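Local coordinates for protein EchA1_1 (Mycobacterium avium subsp. paratuberculosis, PDB 3R9T) that probably hydrates enoyl-CoA thioesters reversibly to 3-hydroxyacyl-CoA in fatty acid metabolism, as a trimeric member of the enoyl-CoA hydratase/isomerase (crotonase) family, at residues W90-H98 / G115-S123; N18-R26 / V37-A48. One frame throughout, in Å; residues are numbered along the deposited sequence.

Interaction 1: residues W90-H98 / G115-S123; sequences WGFAGYVRH and GGTELALAS. With BEZ (benzoic acid), chain E.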
loop_
_atom_site.group_PDB
_atom_site.type_symbol
_atom_site.label_atom_id
_atom_site.label_comp_id
_atom_site.label_asym_id
_atom_site.label_seq_id
_atom_site.Cartn_x
_atom_site.Cartn_y
_atom_site.Cartn_z
ATOM N N TRP B 90 -17.766 -18.694 3.027
ATOM C CA TRP B 90 -17.453 -17.592 3.962
ATOM C C TRP B 90 -16.074 -17.716 4.614
ATOM O O TRP B 90 -15.614 -16.801 5.308
ATOM C CB TRP B 90 -18.503 -17.496 5.071
ATOM C CG TRP B 90 -19.863 -17.070 4.599
ATOM C CD1 TRP B 90 -20.174 -16.469 3.416
ATOM C CD2 TRP B 90 -21.092 -17.206 5.314
ATOM N NE1 TRP B 90 -21.525 -16.229 3.347
ATOM C CE2 TRP B 90 -22.110 -16.664 4.505
ATOM C CE3 TRP B 90 -21.428 -17.715 6.574
ATOM C CZ2 TRP B 90 -23.443 -16.628 4.909
ATOM C CZ3 TRP B 90 -22.744 -17.679 6.972
ATOM C CH2 TRP B 90 -23.741 -17.148 6.144
ATOM N N GLY B 91 -15.433 -18.863 4.415
ATOM C CA GLY B 91 -14.120 -19.126 4.980
ATOM C C GLY B 91 -14.058 -19.221 6.493
ATOM O O GLY B 91 -15.068 -19.411 7.190
ATOM N N PHE B 92 -12.837 -19.046 6.984
ATOM C CA PHE B 92 -12.477 -19.160 8.393
ATOM C C PHE B 92 -13.352 -18.289 9.276
ATOM O O PHE B 92 -13.550 -17.119 8.980
ATOM C CB PHE B 92 -11.018 -18.751 8.509
ATOM C CG PHE B 92 -10.422 -18.888 9.871
ATOM C CD1 PHE B 92 -9.904 -20.112 10.291
ATOM C CD2 PHE B 92 -10.244 -17.775 10.677
ATOM C CE1 PHE B 92 -9.289 -20.230 11.516
ATOM C CE2 PHE B 92 -9.631 -17.887 11.900
ATOM C CZ PHE B 92 -9.151 -19.131 12.324
ATOM N N ALA B 93 -13.924 -18.900 10.313
ATOM C CA ALA B 93 -14.769 -18.234 11.318
ATOM C C ALA B 93 -16.096 -17.745 10.745
ATOM O O ALA B 93 -16.799 -16.977 11.382
ATOM C CB ALA B 93 -14.003 -17.068 12.034
ATOM N N GLY B 94 -16.434 -18.190 9.537
ATOM C CA GLY B 94 -17.586 -17.648 8.819
ATOM C C GLY B 94 -17.454 -16.165 8.545
ATOM O O GLY B 94 -18.456 -15.490 8.349
ATOM N N TYR B 95 -16.215 -15.679 8.481
ATOM C CA TYR B 95 -15.929 -14.241 8.576
ATOM C C TYR B 95 -14.972 -13.692 7.520
ATOM O O TYR B 95 -15.232 -12.639 6.963
ATOM C CB TYR B 95 -15.356 -13.928 9.966
ATOM C CG TYR B 95 -15.260 -12.456 10.340
ATOM C CD1 TYR B 95 -16.340 -11.801 10.918
ATOM C CD2 TYR B 95 -14.084 -11.727 10.153
ATOM C CE1 TYR B 95 -16.279 -10.479 11.281
ATOM C CE2 TYR B 95 -14.017 -10.374 10.496
ATOM C CZ TYR B 95 -15.114 -9.764 11.106
ATOM O OH TYR B 95 -15.106 -8.432 11.465
ATOM N N VAL B 96 -13.861 -14.386 7.268
ATOM C CA VAL B 96 -12.752 -13.794 6.485
ATOM C C VAL B 96 -13.003 -13.667 4.982
ATOM O O VAL B 96 -12.306 -12.901 4.296
ATOM C CB VAL B 96 -11.400 -14.486 6.722
ATOM C CG1 VAL B 96 -11.016 -14.456 8.194
ATOM C CG2 VAL B 96 -11.384 -15.914 6.138
ATOM N N ARG B 97 -13.975 -14.422 4.471
ATOM C CA ARG B 97 -14.445 -14.296 3.087
ATOM C C ARG B 97 -15.959 -14.079 3.083
ATOM O O ARG B 97 -16.668 -14.617 2.241
ATOM C CB ARG B 97 -14.092 -15.562 2.298
ATOM C CG ARG B 97 -14.043 -15.416 0.815
ATOM C CD ARG B 97 -13.452 -16.710 0.240
ATOM N NE ARG B 97 -13.269 -16.694 -1.201
ATOM C CZ ARG B 97 -12.852 -17.742 -1.913
ATOM N NH1 ARG B 97 -12.579 -18.903 -1.318
ATOM N NH2 ARG B 97 -12.713 -17.635 -3.231
ATOM N N HIS B 98 -16.437 -13.283 4.032
ATOM C CA HIS B 98 -17.855 -13.004 4.206
ATOM C C HIS B 98 -18.096 -11.498 4.149
ATOM O O HIS B 98 -18.287 -10.849 5.164
ATOM C CB HIS B 98 -18.311 -13.560 5.547
ATOM C CG HIS B 98 -19.792 -13.600 5.732
ATOM N ND1 HIS B 98 -20.367 -14.284 6.782
ATOM C CD2 HIS B 98 -20.813 -13.065 5.021
ATOM C CE1 HIS B 98 -21.682 -14.168 6.706
ATOM N NE2 HIS B 98 -21.979 -13.435 5.649
ATOM N N GLY B 115 -4.962 -16.850 13.296
ATOM C CA GLY B 115 -6.378 -16.619 13.003
ATOM C C GLY B 115 -6.935 -15.328 13.583
ATOM O O GLY B 115 -7.706 -14.650 12.919
ATOM N N GLY B 116 -6.544 -14.953 14.800
ATOM C CA GLY B 116 -7.007 -13.696 15.391
ATOM C C GLY B 116 -6.584 -12.460 14.623
ATOM O O GLY B 116 -7.343 -11.505 14.457
ATOM N N THR B 117 -5.340 -12.466 14.172
ATOM C CA THR B 117 -4.833 -11.400 13.333
ATOM C C THR B 117 -5.545 -11.403 11.971
ATOM O O THR B 117 -5.807 -10.350 11.397
ATOM C CB THR B 117 -3.296 -11.507 13.186
ATOM O OG1 THR B 117 -2.687 -11.027 14.389
ATOM C CG2 THR B 117 -2.768 -10.665 12.037
ATOM N N GLU B 118 -5.883 -12.590 11.474
ATOM C CA GLU B 118 -6.595 -12.712 10.200
ATOM C C GLU B 118 -8.024 -12.167 10.328
ATOM O O GLU B 118 -8.550 -11.579 9.392
ATOM C CB GLU B 118 -6.527 -14.152 9.707
ATOM C CG GLU B 118 -5.081 -14.550 9.380
ATOM C CD GLU B 118 -4.953 -16.004 9.040
ATOM O OE1 GLU B 118 -5.137 -16.829 9.963
ATOM O OE2 GLU B 118 -4.714 -16.316 7.856
ATOM N N LEU B 119 -8.659 -12.355 11.474
ATOM C CA LEU B 119 -9.948 -11.694 11.720
ATOM C C LEU B 119 -9.822 -10.164 11.685
ATOM O O LEU B 119 -10.684 -9.485 11.139
ATOM C CB LEU B 119 -10.537 -12.112 13.064
ATOM C CG LEU B 119 -10.884 -13.593 13.257
ATOM C CD1 LEU B 119 -11.405 -13.843 14.682
ATOM C CD2 LEU B 119 -11.871 -14.096 12.206
ATOM N N ALA B 120 -8.754 -9.624 12.269
ATOM C CA ALA B 120 -8.481 -8.180 12.246
ATOM C C ALA B 120 -8.297 -7.687 10.815
ATOM O O ALA B 120 -8.894 -6.686 10.411
ATOM C CB ALA B 120 -7.230 -7.836 13.109
ATOM N N LEU B 121 -7.497 -8.413 10.041
ATOM C CA LEU B 121 -7.256 -8.067 8.640
ATOM C C LEU B 121 -8.551 -8.057 7.837
ATOM O O LEU B 121 -8.757 -7.183 7.019
ATOM C CB LEU B 121 -6.242 -9.016 8.025
ATOM C CG LEU B 121 -4.804 -8.977 8.531
ATOM C CD1 LEU B 121 -4.040 -10.177 8.035
ATOM C CD2 LEU B 121 -4.171 -7.704 8.012
ATOM N N ALA B 122 -9.439 -8.993 8.122
ATOM C CA ALA B 122 -10.696 -9.132 7.405
ATOM C C ALA B 122 -11.725 -8.066 7.824
ATOM O O ALA B 122 -12.712 -7.837 7.127
ATOM C CB ALA B 122 -11.249 -10.535 7.651
ATOM N N SER B 123 -11.524 -7.441 8.979
ATOM C CA SER B 123 -12.411 -6.371 9.463
ATOM C C SER B 123 -12.120 -5.017 8.791
ATOM O O SER B 123 -10.987 -4.767 8.372
ATOM C CB SER B 123 -12.288 -6.247 10.994
ATOM O OG SER B 123 -12.546 -7.476 11.677
HETATM C C BEZ E . -4.657 -20.121 9.910
HETATM O O1 BEZ E . -5.086 -19.208 9.190
HETATM O O2 BEZ E . -3.881 -19.862 10.850
HETATM C C1 BEZ E . -5.129 -21.514 9.649
HETATM C C2 BEZ E . -6.306 -21.695 8.934
HETATM C C3 BEZ E . -6.769 -22.980 8.681
HETATM C C4 BEZ E . -6.050 -24.076 9.144
HETATM C C5 BEZ E . -4.870 -23.892 9.861
HETATM C C6 BEZ E . -4.407 -22.606 10.119
#
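Leu119, on the helix 115-122, supplies much of the apolar contact through a single methyl. Its CD2 lies 3.7 Å from Ala93 CB and 3.8 Å from Tyr95 CD2, and it also meets the edge of the Phe92 ring. One turn on, Ala122 CB packs 3.8 Å from Val96 CA, with CG1 of that valine and the tyrosine ring close by. Where the helix begins, Phe92 CE2 comes to 3.7 Å from Gly115 CA; the ring reaches this far because its CG stands opposite the backbone N (chi1 -176°).

The polar contact lies at the other end. Tyr95 OH donates to Ser123 OG at 2.7 Å, and Ser123 OG in turn donates to Leu119 O at 2.8 Å. This relay ties the ring to the last turn of the helix and uses the serine hydroxyl both as acceptor and as donor.

At the ligand, Glu118 OE1 approaches O1 of the benzoic acid to 2.5 Å. Glu118 OE2 is bound by Gly149 N, which helps fix the carboxylate, while Ala147 N bonds the ligand. Phe92 CD1 is 4.2 Å from C2 of the benzoic acid. The 90-98 loop thus packs on a buried helix bearing a pocket glutamate, at a site consistent with the acyl-CoA active site of the crotonase fold.

Interaction 2: residues N18-R26 / V37-A48; sequences NVMVITINR and VSIGVGDALEEA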
loop_
_atom_site.group_PDB
_atom_site.type_symbol
_atom_site.label_atom_id
_atom_site.label_comp_id
_atom_site.label_asym_id
_atom_site.label_seq_id
_atom_site.Cartn_x
_atom_site.Cartn_y
_atom_site.Cartn_z
ATOM N N ASN B 18 -28.106 0.287 17.464
ATOM C CA ASN B 18 -27.987 -0.111 16.045
ATOM C C ASN B 18 -26.698 -0.857 15.671
ATOM O O ASN B 18 -26.391 -1.022 14.481
ATOM C CB ASN B 18 -28.176 1.091 15.111
ATOM C CG ASN B 18 -27.133 2.198 15.319
ATOM O OD1 ASN B 18 -26.075 1.991 15.918
ATOM N ND2 ASN B 18 -27.443 3.384 14.808
ATOM N N VAL B 19 -25.958 -1.298 16.689
ATOM C CA VAL B 19 -24.730 -2.075 16.500
ATOM C C VAL B 19 -24.994 -3.492 16.941
ATOM O O VAL B 19 -25.526 -3.723 18.028
ATOM C CB VAL B 19 -23.547 -1.547 17.358
ATOM C CG1 VAL B 19 -22.274 -2.382 17.118
ATOM C CG2 VAL B 19 -23.283 -0.087 17.067
ATOM N N MET B 20 -24.638 -4.448 16.100
ATOM C CA MET B 20 -24.635 -5.822 16.534
ATOM C C MET B 20 -23.264 -6.124 17.070
ATOM O O MET B 20 -22.264 -5.912 16.378
ATOM C CB MET B 20 -24.942 -6.764 15.391
ATOM C CG MET B 20 -24.875 -8.209 15.800
ATOM S SD MET B 20 -25.041 -9.326 14.409
ATOM C CE MET B 20 -26.835 -9.336 14.240
ATOM N N VAL B 21 -23.226 -6.641 18.290
ATOM C CA VAL B 21 -21.986 -7.088 18.893
ATOM C C VAL B 21 -21.945 -8.613 18.849
ATOM O O VAL B 21 -22.820 -9.293 19.412
ATOM C CB VAL B 21 -21.861 -6.596 20.347
ATOM C CG1 VAL B 21 -20.601 -7.145 21.009
ATOM C CG2 VAL B 21 -21.889 -5.077 20.398
ATOM N N ILE B 22 -20.925 -9.135 18.173
ATOM C CA ILE B 22 -20.690 -10.572 18.053
ATOM C C ILE B 22 -19.514 -10.961 18.941
ATOM O O ILE B 22 -18.416 -10.427 18.777
ATOM C CB ILE B 22 -20.330 -10.951 16.594
ATOM C CG1 ILE B 22 -21.441 -10.529 15.644
ATOM C CG2 ILE B 22 -20.072 -12.453 16.454
ATOM C CD1 ILE B 22 -21.161 -10.863 14.165
ATOM N N THR B 23 -19.723 -11.897 19.864
ATOM C CA THR B 23 -18.686 -12.261 20.817
ATOM C C THR B 23 -18.307 -13.730 20.638
ATOM O O THR B 23 -19.166 -14.615 20.764
ATOM C CB THR B 23 -19.151 -11.998 22.271
ATOM O OG1 THR B 23 -19.571 -10.632 22.426
ATOM C CG2 THR B 23 -18.035 -12.308 23.254
ATOM N N ILE B 24 -17.037 -13.992 20.337
ATOM C CA ILE B 24 -16.566 -15.366 20.257
ATOM C C ILE B 24 -16.631 -15.885 21.692
ATOM O O ILE B 24 -16.179 -15.207 22.617
ATOM C CB ILE B 24 -15.139 -15.458 19.724
ATOM C CG1 ILE B 24 -15.047 -14.885 18.304
ATOM C CG2 ILE B 24 -14.678 -16.905 19.718
ATOM C CD1 ILE B 24 -13.606 -14.638 17.845
ATOM N N ASN B 25 -17.195 -17.078 21.859
ATOM C CA ASN B 25 -17.603 -17.580 23.164
ATOM C C ASN B 25 -16.941 -18.919 23.524
ATOM O O ASN B 25 -17.619 -19.870 23.928
ATOM C CB ASN B 25 -19.135 -17.699 23.177
ATOM C CG ASN B 25 -19.709 -17.862 24.576
ATOM O OD1 ASN B 25 -19.188 -17.308 25.542
ATOM N ND2 ASN B 25 -20.798 -18.622 24.685
ATOM N N ARG B 26 -15.617 -18.993 23.382
ATOM C CA ARG B 26 -14.859 -20.163 23.866
ATOM C C ARG B 26 -13.647 -19.780 24.706
ATOM O O ARG B 26 -12.517 -20.163 24.383
ATOM C CB ARG B 26 -14.386 -21.032 22.707
ATOM C CG ARG B 26 -15.480 -21.633 21.875
ATOM C CD ARG B 26 -14.852 -22.498 20.827
ATOM N NE ARG B 26 -14.282 -23.723 21.393
ATOM C CZ ARG B 26 -13.160 -24.311 20.975
ATOM N NH1 ARG B 26 -12.432 -23.783 19.996
ATOM N NH2 ARG B 26 -12.748 -25.434 21.555
ATOM N N VAL B 37 -17.894 -21.881 16.370
ATOM C CA VAL B 37 -17.670 -20.439 16.348
ATOM C C VAL B 37 -18.061 -19.896 14.968
ATOM O O VAL B 37 -18.738 -18.874 14.858
ATOM C CB VAL B 37 -16.204 -20.078 16.663
ATOM C CG1 VAL B 37 -15.967 -18.556 16.522
ATOM C CG2 VAL B 37 -15.781 -20.589 18.067
ATOM N N SER B 38 -17.665 -20.604 13.916
ATOM C CA SER B 38 -17.978 -20.161 12.563
ATOM C C SER B 38 -19.476 -20.064 12.308
ATOM O O SER B 38 -19.934 -19.179 11.595
ATOM C CB SER B 38 -17.312 -21.063 11.519
ATOM O OG SER B 38 -15.911 -21.081 11.710
ATOM N N ILE B 39 -20.237 -20.972 12.900
ATOM C CA ILE B 39 -21.691 -20.938 12.783
ATOM C C ILE B 39 -22.267 -19.695 13.431
ATOM O O ILE B 39 -23.088 -18.996 12.832
ATOM C CB ILE B 39 -22.317 -22.199 13.404
ATOM C CG1 ILE B 39 -22.066 -23.390 12.483
ATOM C CG2 ILE B 39 -23.815 -22.019 13.625
ATOM C CD1 ILE B 39 -22.277 -24.755 13.146
ATOM N N GLY B 40 -21.826 -19.423 14.651
ATOM C CA GLY B 40 -22.301 -18.272 15.401
ATOM C C GLY B 40 -21.969 -16.953 14.737
ATOM O O GLY B 40 -22.808 -16.064 14.631
ATOM N N VAL B 41 -20.724 -16.823 14.304
ATOM C CA VAL B 41 -20.253 -15.584 13.703
ATOM C C VAL B 41 -20.882 -15.365 12.318
ATOM O O VAL B 41 -21.412 -14.281 12.010
ATOM C CB VAL B 41 -18.706 -15.567 13.649
ATOM C CG1 VAL B 41 -18.208 -14.407 12.755
ATOM C CG2 VAL B 41 -18.095 -15.499 15.082
ATOM N N GLY B 42 -20.834 -16.405 11.492
ATOM C CA GLY B 42 -21.357 -16.346 10.143
ATOM C C GLY B 42 -22.847 -16.060 10.106
ATOM O O GLY B 42 -23.294 -15.209 9.356
ATOM N N ASP B 43 -23.636 -16.753 10.919
ATOM C CA ASP B 43 -25.079 -16.483 10.934
ATOM C C ASP B 43 -25.398 -15.047 11.401
ATOM O O ASP B 43 -26.278 -14.392 10.844
ATOM C CB ASP B 43 -25.821 -17.513 11.798
ATOM C CG ASP B 43 -25.796 -18.923 11.209
ATOM O OD1 ASP B 43 -25.377 -19.118 10.047
ATOM O OD2 ASP B 43 -26.215 -19.848 11.936
ATOM N N ALA B 44 -24.672 -14.568 12.413
ATOM C CA ALA B 44 -24.868 -13.214 12.958
ATOM C C ALA B 44 -24.518 -12.153 11.919
ATOM O O ALA B 44 -25.236 -11.167 11.747
ATOM C CB ALA B 44 -24.033 -13.018 14.222
ATOM N N LEU B 45 -23.417 -12.349 11.205
ATOM C CA LEU B 45 -23.086 -11.444 10.101
ATOM C C LEU B 45 -24.174 -11.418 9.034
ATOM O O LEU B 45 -24.515 -10.354 8.512
ATOM C CB LEU B 45 -21.784 -11.856 9.430
ATOM C CG LEU B 45 -20.455 -11.394 9.994
ATOM C CD1 LEU B 45 -19.354 -11.885 9.047
ATOM C CD2 LEU B 45 -20.396 -9.869 10.152
ATOM N N GLU B 46 -24.709 -12.585 8.695
ATOM C CA GLU B 46 -25.759 -12.671 7.680
ATOM C C GLU B 46 -27.006 -11.917 8.158
ATOM O O GLU B 46 -27.651 -11.205 7.382
ATOM C CB GLU B 46 -26.037 -14.156 7.336
ATOM C CG GLU B 46 -27.312 -14.473 6.562
ATOM C CD GLU B 46 -27.550 -15.983 6.413
ATOM O OE1 GLU B 46 -27.611 -16.468 5.262
ATOM O OE2 GLU B 46 -27.667 -16.686 7.444
ATOM N N GLU B 47 -27.303 -12.026 9.450
ATOM C CA GLU B 47 -28.459 -11.352 10.053
ATOM C C GLU B 47 -28.228 -9.852 10.032
ATOM O O GLU B 47 -29.129 -9.079 9.717
ATOM C CB GLU B 47 -28.681 -11.837 11.495
ATOM C CG GLU B 47 -29.699 -11.038 12.340
ATOM C CD GLU B 47 -31.100 -10.979 11.725
ATOM O OE1 GLU B 47 -32.025 -11.579 12.311
ATOM O OE2 GLU B 47 -31.291 -10.334 10.668
ATOM N N ALA B 48 -26.999 -9.453 10.334
ATOM C CA ALA B 48 -26.642 -8.039 10.346
ATOM C C ALA B 48 -26.834 -7.453 8.951
ATOM O O ALA B 48 -27.348 -6.340 8.801
ATOM C CB ALA B 48 -25.186 -7.860 10.818
#
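Ile22 and Met20 of the strand 19-24 pack closely on Ala44. Ile22 CD1 reaches 3.6 Å from Ala44 CB, carried there by an extended chain (chi2 180°), and also approaches Leu45 CD2. The other branch of this isoleucine, CG2, meets Val41 CG2 at 3.9 Å, the two side chains crossing at nearly a right angle. Met20 lays its sulfur against the helix backbone: SD is 3.2 Å from Ala44 O, and it touches the methyls of Ala44 and Ala48 as well. The small alanines let the longer strand residues come close to the helix; the two segment axes approach to 8.8 Å and run almost antiparallel (173°).

Toward the start of the helix the packing stays apolar but involves branched residues on both sides. Ile24 CG2 lies 3.8 Å from Val37 CG1, and the second methyl of that valine, CG2, rests 3.5 Å from Arg26 CD. The arginine gives only its aliphatic part to this contact; its guanidinium group turns to a salt bridge with Asp72.

The solvent side is looser. There the exposed Glu47 contributes its CG, 3.8 Å from Met20 CE, while its carboxylate leads away from the strand. No hydrogen bond joins the segments, so side-chain packing holds the helix to the sheet. Together with strand 56-61, which pairs in parallel with 19-24, they form a beta-alpha-beta unit of the crotonase fold.

From the N terminus, interaction 2 comes first: strand 19-24 leads through a short connection to helix 35-50, which folds back over it and closes a loop of ten residues. The chain then passes through strand 56-61 and helix 73-77 before interaction 1 closes a second loop, of sixteen residues and containing strands 104-108 and 111-113. The two loops follow in series, neither nesting nor crossing. Helix 35-50 nevertheless joins them, packing on strand 19-24 in interaction 2 and meeting the 90-98 loop beside interaction 1: Ala93 CA is 3.1 Å from Ser38 OG, and His98 ND1 is 3.5 Å from Leu45 CD1. Tyr95 and Ser123 also reach strand 104-108 of the same sheet.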